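Carbonic anhydrase (Geobacillus kaustophilus, PDB 3VNP) catalyses the reversible hydration of carbon dioxide to hydrogencarbonate as a trimeric gamma-class carbonic anhydrase that uses magnesium or zinc. Local coordinates at residues Gln12-Ala15 with Ser16-Ile19; Thr50-Gly53 with Asn54-Ile58; Phe18-Asp21 with Tyr22-Ile25; Leu72-Glu75 with Asp76-Val80. One frame throughout, in Å; residues are numbered along the deposited sequence.

Overall arrangement
All four contacts join consecutive strands round turns of a left-handed parallel beta-helix, the fold of gamma-class carbonic anhydrases. Contacts 1 and 3 lie near its N-terminal end, share Phe18 and Ile19 of strand 18-19, and follow one another round two corners, their centres 10 Å apart. Contacts 2 and 4 occupy equivalent corners of adjacent coils, with centres 5 Å apart; probable hydrogen bonds join Gly53 N to Ile74 O (2.6 Å) and Asn57 O to Val80 N (2.8 Å). Contacts 3 and 4 are farther apart, about 17 Å between centres. None supplies a metal ligand: the side chain of Ile58 lies about 12 Å from a bound magnesium ion and about 9 Å from that of His82.

Contact 1: residues Gln12-Ala15 with Ser16-Ile19; sequences QIAA and SAFI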
loop_
_atom_site.group_PDB
_atom_site.type_symbol
_atom_site.label_atom_id
_atom_site.label_comp_id
_atom_site.label_asym_id
_atom_site.label_seq_id
_atom_site.Cartn_x
_atom_site.Cartn_y
_atom_site.Cartn_z
ATOM N N GLN A 12 5.300 21.895 9.709
ATOM C CA GLN A 12 4.961 22.508 10.983
ATOM C C GLN A 12 3.993 21.562 11.691
ATOM O O GLN A 12 2.808 21.500 11.357
ATOM C CB GLN A 12 4.331 23.887 10.763
ATOM C CG GLN A 12 5.357 24.988 10.491
ATOM C CD GLN A 12 4.715 26.333 10.187
ATOM O OE1 GLN A 12 3.844 26.805 10.927
ATOM N NE2 GLN A 12 5.146 26.962 9.096
ATOM N N ILE A 13 4.516 20.817 12.662
ATOM C CA ILE A 13 3.728 19.839 13.413
ATOM C C ILE A 13 3.347 20.309 14.815
ATOM O O ILE A 13 4.200 20.762 15.569
ATOM C CB ILE A 13 4.512 18.510 13.573
ATOM C CG1 ILE A 13 5.247 18.165 12.273
ATOM C CG2 ILE A 13 3.568 17.396 13.984
ATOM C CD1 ILE A 13 4.393 18.187 11.042
ATOM N N ALA A 14 2.071 20.187 15.170
ATOM C CA ALA A 14 1.622 20.583 16.502
ATOM C C ALA A 14 2.358 19.726 17.533
ATOM O O ALA A 14 2.832 18.639 17.214
ATOM C CB ALA A 14 0.127 20.384 16.628
ATOM N N ALA A 15 2.449 20.203 18.768
ATOM C CA ALA A 15 3.159 19.458 19.808
ATOM C C ALA A 15 2.448 18.190 20.289
ATOM O O ALA A 15 3.105 17.202 20.631
ATOM C CB ALA A 15 3.454 20.376 21.001
ATOM N N SER A 16 1.117 18.213 20.312
ATOM C CA SER A 16 0.347 17.057 20.763
ATOM C C SER A 16 0.151 16.016 19.663
ATOM O O SER A 16 -0.490 14.984 19.883
ATOM C CB SER A 16 -1.025 17.496 21.277
ATOM O OG SER A 16 -1.839 17.936 20.207
ATOM N N ALA A 17 0.699 16.282 18.481
ATOM C CA ALA A 17 0.562 15.351 17.365
ATOM C C ALA A 17 1.437 14.103 17.516
ATOM O O ALA A 17 2.550 14.161 18.047
ATOM C CB ALA A 17 0.887 16.057 16.054
ATOM N N PHE A 18 0.910 12.973 17.050
ATOM C CA PHE A 18 1.620 11.700 17.087
ATOM C C PHE A 18 2.092 11.314 15.683
ATOM O O PHE A 18 1.279 11.103 14.774
ATOM C CB PHE A 18 0.715 10.593 17.640
ATOM C CG PHE A 18 1.262 9.198 17.437
ATOM C CD1 PHE A 18 2.537 8.861 17.877
ATOM C CD2 PHE A 18 0.495 8.218 16.822
ATOM C CE1 PHE A 18 3.040 7.564 17.708
ATOM C CE2 PHE A 18 0.990 6.923 16.651
ATOM C CZ PHE A 18 2.267 6.598 17.097
ATOM N N ILE A 19 3.409 11.245 15.509
ATOM C CA ILE A 19 4.002 10.857 14.233
ATOM C C ILE A 19 4.676 9.500 14.451
ATOM O O ILE A 19 5.763 9.417 15.025
ATOM C CB ILE A 19 5.049 11.896 13.746
ATOM C CG1 ILE A 19 4.363 13.079 13.049
ATOM C CG2 ILE A 19 5.973 11.251 12.714
ATOM C CD1 ILE A 19 3.139 13.637 13.740
HETATM O O HOH W 1 4.701 15.721 17.392
#
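Ala14 O receives two weak hydrogen bonds, one from Ala17 N at 3.4 Å with an N-H...O angle of 155° and one from a water molecule. The same water donates a firmer bond to Ala17 O, 2.7 Å away, and thereby links the carbonyl groups on the two arms of the turn. The chain reverses tightly here: Ala14 CA and Ala17 CA are 5.4 Å apart, and the backbone angles of Ala15 and Ser16 are close to those of a type I beta turn. Apolar groups close the concave side. Ala17 CB points back toward the first arm and meets Ile13 CG2 at 3.6 Å. With CG1 beside the backbone N (chi1 -41°), Ile13 has its CG2 branch anti to that nitrogen, and this branch makes the side chain's close contacts across the turn. It also touches Ile19 CD1 at 3.8 Å, the two isoleucines approaching at a slant. Ala14 CB adds a more distant contact of 4.4 Å to Ala17 CB. Ser16 turns outward; its OG is hydrogen-bonded to the backbone N of Glu34 and to the carboxylate of Glu33, which ties the turn to the following coil. The segment thus rounds one edge of the left-handed parallel beta-helix, with strand 12-13 beginning one sheet and strand 18-19 another. Gln12 and Ala14 bond through their backbones to strand 29-31 and Ile19 packs on strand 36-37, while Lys167 and Gln164 of helix 146-170 donate to the carbonyls of Ala17 and Ser16.

Contact 2: residues Thr50-Gly53 with Asn54-Ile58; sequences TVIG and NRVNI
From Ile52 the extended chain bends through Gly53 and Asn54, then turns sharply at Arg55, whose phi is positive (55°), and resumes as strand 57-58; no hydrogen bond joins the two arms. This is a corner of the left-handed parallel beta-helix, where one strand of a coil passes to the next face of the prism, and apolar side chains fill its inner side. Ile52 provides two points of contact. Its CG2 branch comes up to Val56 CB at 4.1 Å, the two side chains crossing at about a right angle. The other branch runs on in an extended chain (chi2 173°) and ends at CD1, which touches Ile58 CD1 at 3.7 Å. Ile58 is likewise extended (chi2 177°), and the two side chains therefore reach toward each other tip to tip from adjoining faces of the coil. Neighbouring coils cover this apolar cluster: Val56 and Ile58 both pack on Ile74, and Ile58 also touches Ile37. Outside the bend, Asn54 CB points away from the first arm, yet the amide stays beside the backbone, with CG 3.8 Å from Gly53 C. Its OD1 accepts a hydrogen bond from Glu33 N, and its ND2 donates to Asp76 OD2, so the group bridges the coils on both sides of its own, and the two bonds would fix the rotation of the amide. Arg55 also points outward, packing on Val160 of helix 146-170. Between these outer and inner groups Val56 CG2 lies against the backbone of the bend, 3.8 Å from Gly53 C.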
loop_
_atom_site.group_PDB
_atom_site.type_symbol
_atom_site.label_atom_id
_atom_site.label_comp_id
_atom_site.label_asym_id
_atom_site.label_seq_id
_atom_site.Cartn_x
_atom_site.Cartn_y
_atom_site.Cartn_z
ATOM N N THR A 50 -0.211 21.433 1.770
ATOM C CA THR A 50 -0.937 20.334 2.398
ATOM C C THR A 50 -1.297 20.795 3.798
ATOM O O THR A 50 -0.418 21.144 4.582
ATOM C CB THR A 50 -0.087 19.050 2.522
ATOM O OG1 THR A 50 0.365 18.641 1.228
ATOM C CG2 THR A 50 -0.910 17.929 3.137
ATOM N N VAL A 51 -2.585 20.800 4.109
ATOM C CA VAL A 51 -3.047 21.222 5.422
ATOM C C VAL A 51 -3.891 20.121 6.063
ATOM O O VAL A 51 -4.846 19.626 5.462
ATOM C CB VAL A 51 -3.873 22.516 5.316
ATOM C CG1 VAL A 51 -4.223 23.034 6.693
ATOM C CG2 VAL A 51 -3.084 23.557 4.557
ATOM N N ILE A 52 -3.527 19.744 7.285
ATOM C CA ILE A 52 -4.223 18.698 8.021
ATOM C C ILE A 52 -4.739 19.252 9.342
ATOM O O ILE A 52 -3.964 19.669 10.192
ATOM C CB ILE A 52 -3.277 17.505 8.296
ATOM C CG1 ILE A 52 -2.738 16.964 6.967
ATOM C CG2 ILE A 52 -4.016 16.414 9.059
ATOM C CD1 ILE A 52 -1.683 15.902 7.116
ATOM N N GLY A 53 -6.058 19.238 9.507
ATOM C CA GLY A 53 -6.685 19.769 10.702
ATOM C C GLY A 53 -6.276 19.142 12.014
ATOM O O GLY A 53 -5.226 18.500 12.112
ATOM N N ASN A 54 -7.127 19.341 13.022
ATOM C CA ASN A 54 -6.915 18.827 14.371
ATOM C C ASN A 54 -7.732 17.555 14.587
ATOM O O ASN A 54 -8.742 17.341 13.925
ATOM C CB ASN A 54 -7.335 19.889 15.403
ATOM C CG ASN A 54 -6.648 21.232 15.176
ATOM O OD1 ASN A 54 -5.453 21.382 15.429
ATOM N ND2 ASN A 54 -7.398 22.207 14.683
ATOM N N ARG A 55 -7.279 16.714 15.513
ATOM C CA ARG A 55 -7.958 15.468 15.845
ATOM C C ARG A 55 -8.203 14.559 14.648
ATOM O O ARG A 55 -9.161 13.784 14.631
ATOM C CB ARG A 55 -9.290 15.763 16.518
ATOM C CG ARG A 55 -9.215 16.822 17.581
ATOM C CD ARG A 55 -10.503 16.866 18.360
ATOM N NE ARG A 55 -10.528 15.854 19.410
ATOM C CZ ARG A 55 -11.542 15.018 19.619
ATOM N NH1 ARG A 55 -12.617 15.069 18.836
ATOM N NH2 ARG A 55 -11.487 14.141 20.619
ATOM N N VAL A 56 -7.332 14.654 13.652
ATOM C CA VAL A 56 -7.442 13.832 12.452
ATOM C C VAL A 56 -6.569 12.584 12.577
ATOM O O VAL A 56 -5.538 12.614 13.252
ATOM C CB VAL A 56 -6.956 14.610 11.208
ATOM C CG1 VAL A 56 -6.909 13.685 10.003
ATOM C CG2 VAL A 56 -7.857 15.809 10.953
ATOM N N ASN A 57 -6.983 11.484 11.954
ATOM C CA ASN A 57 -6.157 10.279 11.974
ATOM C C ASN A 57 -5.953 9.783 10.555
ATOM O O ASN A 57 -6.909 9.579 9.810
ATOM C CB ASN A 57 -6.748 9.160 12.847
ATOM C CG ASN A 57 -8.022 8.570 12.280
ATOM O OD1 ASN A 57 -9.128 8.973 12.652
ATOM N ND2 ASN A 57 -7.876 7.605 11.375
ATOM N N ILE A 58 -4.689 9.640 10.179
ATOM C CA ILE A 58 -4.308 9.157 8.862
ATOM C C ILE A 58 -3.639 7.811 9.119
ATOM O O ILE A 58 -2.469 7.739 9.499
ATOM C CB ILE A 58 -3.349 10.149 8.187
ATOM C CG1 ILE A 58 -4.108 11.450 7.901
ATOM C CG2 ILE A 58 -2.788 9.562 6.895
ATOM C CD1 ILE A 58 -3.259 12.539 7.309
#

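Contact 3: residues Phe18-Asp21 with Tyr22-Ile25; sequences FIAD and YVTI
The tightly packed side of this turn is the inner one, where Ile19, Ala20, Val23 and Ile25 close round the bend. Val23 points toward the first arm; its CG1 lies anti to the backbone N (chi1 164°), which leaves CG2 beside that nitrogen and only 3.2 Å from Ala20 O. Ile19 CG2 meets Val23 CB at 4.0 Å with the side chains at about a right angle, while Ile19 CG1 touches Ile25 CD1 at 3.8 Å. Within the turn itself the outer side is looser, though other subunits cover it. Asp21 CB lies over one face of the Tyr22 ring, offset toward its rim at 4.1 Å, and the carboxylate leads away to bond through OD2 with Tyr4 OH of the second subunit. The Tyr22 ring meets Tyr22 of each of the two other subunits edge to face. Replacing Tyr22 by an alanine would probably remove these ring contacts, opening a gap there and costing Thr24 of the second subunit one of its neighbours. Ala20 to Val23 form a type II beta turn, with Tyr22 third at positive phi (67°), a bend between two faces of the left-handed beta-helix placed at the trimer interface.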
loop_
_atom_site.group_PDB
_atom_site.type_symbol
_atom_site.label_atom_id
_atom_site.label_comp_id
_atom_site.label_asym_id
_atom_site.label_seq_id
_atom_site.Cartn_x
_atom_site.Cartn_y
_atom_site.Cartn_z
ATOM N N PHE A 18 0.910 12.973 17.050
ATOM C CA PHE A 18 1.620 11.700 17.087
ATOM C C PHE A 18 2.092 11.314 15.683
ATOM O O PHE A 18 1.279 11.103 14.774
ATOM C CB PHE A 18 0.715 10.593 17.640
ATOM C CG PHE A 18 1.262 9.198 17.437
ATOM C CD1 PHE A 18 2.537 8.861 17.877
ATOM C CD2 PHE A 18 0.495 8.218 16.822
ATOM C CE1 PHE A 18 3.040 7.564 17.708
ATOM C CE2 PHE A 18 0.990 6.923 16.651
ATOM C CZ PHE A 18 2.267 6.598 17.097
ATOM N N ILE A 19 3.409 11.245 15.509
ATOM C CA ILE A 19 4.002 10.857 14.233
ATOM C C ILE A 19 4.676 9.500 14.451
ATOM O O ILE A 19 5.763 9.417 15.025
ATOM C CB ILE A 19 5.049 11.896 13.746
ATOM C CG1 ILE A 19 4.363 13.079 13.049
ATOM C CG2 ILE A 19 5.973 11.251 12.714
ATOM C CD1 ILE A 19 3.139 13.637 13.740
ATOM N N ALA A 20 4.017 8.441 13.992
ATOM C CA ALA A 20 4.529 7.090 14.161
ATOM C C ALA A 20 5.859 6.846 13.469
ATOM O O ALA A 20 6.342 7.670 12.695
ATOM C CB ALA A 20 3.502 6.080 13.675
ATOM N N ASP A 21 6.442 5.692 13.760
ATOM C CA ASP A 21 7.711 5.301 13.180
ATOM C C ASP A 21 7.577 5.016 11.692
ATOM O O ASP A 21 6.522 4.589 11.227
ATOM C CB ASP A 21 8.235 4.059 13.896
ATOM C CG ASP A 21 8.376 4.269 15.392
ATOM O OD1 ASP A 21 9.160 5.152 15.794
ATOM O OD2 ASP A 21 7.699 3.556 16.161
ATOM N N TYR A 22 8.657 5.256 10.955
ATOM C CA TYR A 22 8.707 5.025 9.517
ATOM C C TYR A 22 7.799 5.948 8.724
ATOM O O TYR A 22 7.448 5.666 7.582
ATOM C CB TYR A 22 8.376 3.563 9.199
ATOM C CG TYR A 22 9.204 2.582 9.988
ATOM C CD1 TYR A 22 10.595 2.700 10.038
ATOM C CD2 TYR A 22 8.600 1.550 10.705
ATOM C CE1 TYR A 22 11.370 1.811 10.793
ATOM C CE2 TYR A 22 9.362 0.656 11.458
ATOM C CZ TYR A 22 10.746 0.792 11.498
ATOM O OH TYR A 22 11.504 -0.088 12.243
ATOM N N VAL A 23 7.405 7.049 9.342
ATOM C CA VAL A 23 6.570 8.030 8.666
ATOM C C VAL A 23 7.522 9.037 8.027
ATOM O O VAL A 23 8.608 9.280 8.533
ATOM C CB VAL A 23 5.639 8.754 9.670
ATOM C CG1 VAL A 23 5.073 10.026 9.053
ATOM C CG2 VAL A 23 4.507 7.821 10.084
ATOM N N THR A 24 7.120 9.599 6.899
ATOM C CA THR A 24 7.933 10.590 6.213
ATOM C C THR A 24 7.075 11.804 5.922
ATOM O O THR A 24 5.984 11.665 5.346
ATOM C CB THR A 24 8.505 10.042 4.890
ATOM O OG1 THR A 24 9.397 8.964 5.179
ATOM C CG2 THR A 24 9.267 11.122 4.147
ATOM N N ILE A 25 7.565 12.980 6.322
ATOM C CA ILE A 25 6.846 14.224 6.108
ATOM C C ILE A 25 7.808 15.266 5.555
ATOM O O ILE A 25 8.792 15.615 6.202
ATOM C CB ILE A 25 6.241 14.735 7.423
ATOM C CG1 ILE A 25 5.351 13.650 8.034
ATOM C CG2 ILE A 25 5.421 16.015 7.173
ATOM C CD1 ILE A 25 4.833 13.965 9.407
#

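Contact 4: residues Leu72-Glu75 with Asp76-Val80; sequences LIIE and DGVTV
Glu75, Asp76 and Ile74 carry most of this contact, in which a type II beta turn from Glu75 to Val78 takes the chain from one sheet of the left-handed parallel beta-helix to the next. Gly77 occupies the third position at a positive phi (66°), which by itself favours glycine. The inner side belongs to Ile74. Its CG2 branch, anti to the backbone N because chi1 is -57°, faces Val78 and approaches CB at 3.7 Å and CG1 at 3.8 Å, the two side chains crossing at about a right angle. Both are buried, and the surroundings are apolar: Ile74 also packs on Leu64 of strand 63-65 and Leu86 of strand 85-87, which belong to another sheet of the beta-helix. The outer side is charged. Glu75 leaves the turn in an extended chain (chi2 -171°) and carries its carboxylate to the next coil, where OE2 forms a salt bridge with Arg92 NH1 and OE1 accepts from Lys93 N, while Asp76, with Asn54 as its partner, also projects outward and touches Lys93. The two bonds of Glu75, one to each oxygen, are likely to hold its carboxylate in a set orientation. Asp76 CB, for its part, stays close to the turn it leaves, 3.7 Å from Glu75 C. At the centre of the bend, polar backbone meets apolar side chain: Val78 CG2 rests 3.2 Å from Glu75 O and 4.0 Å from Ile74 CG2.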
loop_
_atom_site.group_PDB
_atom_site.type_symbol
_atom_site.label_atom_id
_atom_site.label_comp_id
_atom_site.label_asym_id
_atom_site.label_seq_id
_atom_site.Cartn_x
_atom_site.Cartn_y
_atom_site.Cartn_z
ATOM N N LEU A 72 -3.825 20.066 -0.804
ATOM C CA LEU A 72 -4.404 18.890 -0.173
ATOM C C LEU A 72 -4.919 19.358 1.191
ATOM O O LEU A 72 -4.132 19.654 2.090
ATOM C CB LEU A 72 -3.334 17.801 0.000
ATOM C CG LEU A 72 -3.738 16.522 0.744
ATOM C CD1 LEU A 72 -4.886 15.837 0.015
ATOM C CD2 LEU A 72 -2.546 15.584 0.846
ATOM N N ILE A 73 -6.237 19.442 1.335
ATOM C CA ILE A 73 -6.834 19.890 2.591
ATOM C C ILE A 73 -7.603 18.784 3.306
ATOM O O ILE A 73 -8.496 18.166 2.731
ATOM C CB ILE A 73 -7.822 21.088 2.374
ATOM C CG1 ILE A 73 -7.060 22.364 2.001
ATOM C CG2 ILE A 73 -8.632 21.342 3.642
ATOM C CD1 ILE A 73 -6.566 22.375 0.602
ATOM N N ILE A 74 -7.262 18.552 4.567
ATOM C CA ILE A 74 -7.931 17.541 5.375
ATOM C C ILE A 74 -8.385 18.231 6.657
ATOM O O ILE A 74 -7.593 18.408 7.579
ATOM C CB ILE A 74 -6.972 16.391 5.744
ATOM C CG1 ILE A 74 -6.395 15.761 4.475
ATOM C CG2 ILE A 74 -7.707 15.355 6.586
ATOM C CD1 ILE A 74 -5.420 14.637 4.739
ATOM N N GLU A 75 -9.658 18.607 6.721
ATOM C CA GLU A 75 -10.188 19.313 7.891
ATOM C C GLU A 75 -10.252 18.501 9.183
ATOM O O GLU A 75 -9.968 17.302 9.203
ATOM C CB GLU A 75 -11.570 19.893 7.571
ATOM C CG GLU A 75 -11.569 20.802 6.351
ATOM C CD GLU A 75 -12.882 21.542 6.159
ATOM O OE1 GLU A 75 -13.945 20.978 6.496
ATOM O OE2 GLU A 75 -12.852 22.684 5.656
ATOM N N ASP A 76 -10.633 19.171 10.265
ATOM C CA ASP A 76 -10.712 18.547 11.580
ATOM C C ASP A 76 -11.578 17.297 11.676
ATOM O O ASP A 76 -12.555 17.140 10.947
ATOM C CB ASP A 76 -11.195 19.573 12.602
ATOM C CG ASP A 76 -10.133 20.595 12.955
ATOM O OD1 ASP A 76 -9.469 21.133 12.039
ATOM O OD2 ASP A 76 -9.970 20.868 14.162
ATOM N N GLY A 77 -11.189 16.407 12.583
ATOM C CA GLY A 77 -11.925 15.176 12.823
ATOM C C GLY A 77 -11.999 14.116 11.737
ATOM O O GLY A 77 -12.706 13.121 11.902
ATOM N N VAL A 78 -11.281 14.306 10.636
ATOM C CA VAL A 78 -11.307 13.340 9.542
ATOM C C VAL A 78 -10.611 12.023 9.879
ATOM O O VAL A 78 -9.584 11.997 10.560
ATOM C CB VAL A 78 -10.664 13.928 8.263
ATOM C CG1 VAL A 78 -10.403 12.821 7.242
ATOM C CG2 VAL A 78 -11.582 14.975 7.666
ATOM N N THR A 79 -11.195 10.933 9.397
ATOM C CA THR A 79 -10.647 9.604 9.602
ATOM C C THR A 79 -10.215 9.068 8.244
ATOM O O THR A 79 -11.029 8.936 7.338
ATOM C CB THR A 79 -11.698 8.645 10.197
ATOM O OG1 THR A 79 -11.801 8.854 11.609
ATOM C CG2 THR A 79 -11.312 7.205 9.941
ATOM N N VAL A 80 -8.929 8.785 8.097
ATOM C CA VAL A 80 -8.411 8.240 6.849
ATOM C C VAL A 80 -7.971 6.805 7.133
ATOM O O VAL A 80 -7.011 6.562 7.872
ATOM C CB VAL A 80 -7.209 9.065 6.310
ATOM C CG1 VAL A 80 -6.679 8.436 5.026
ATOM C CG2 VAL A 80 -7.643 10.503 6.027
#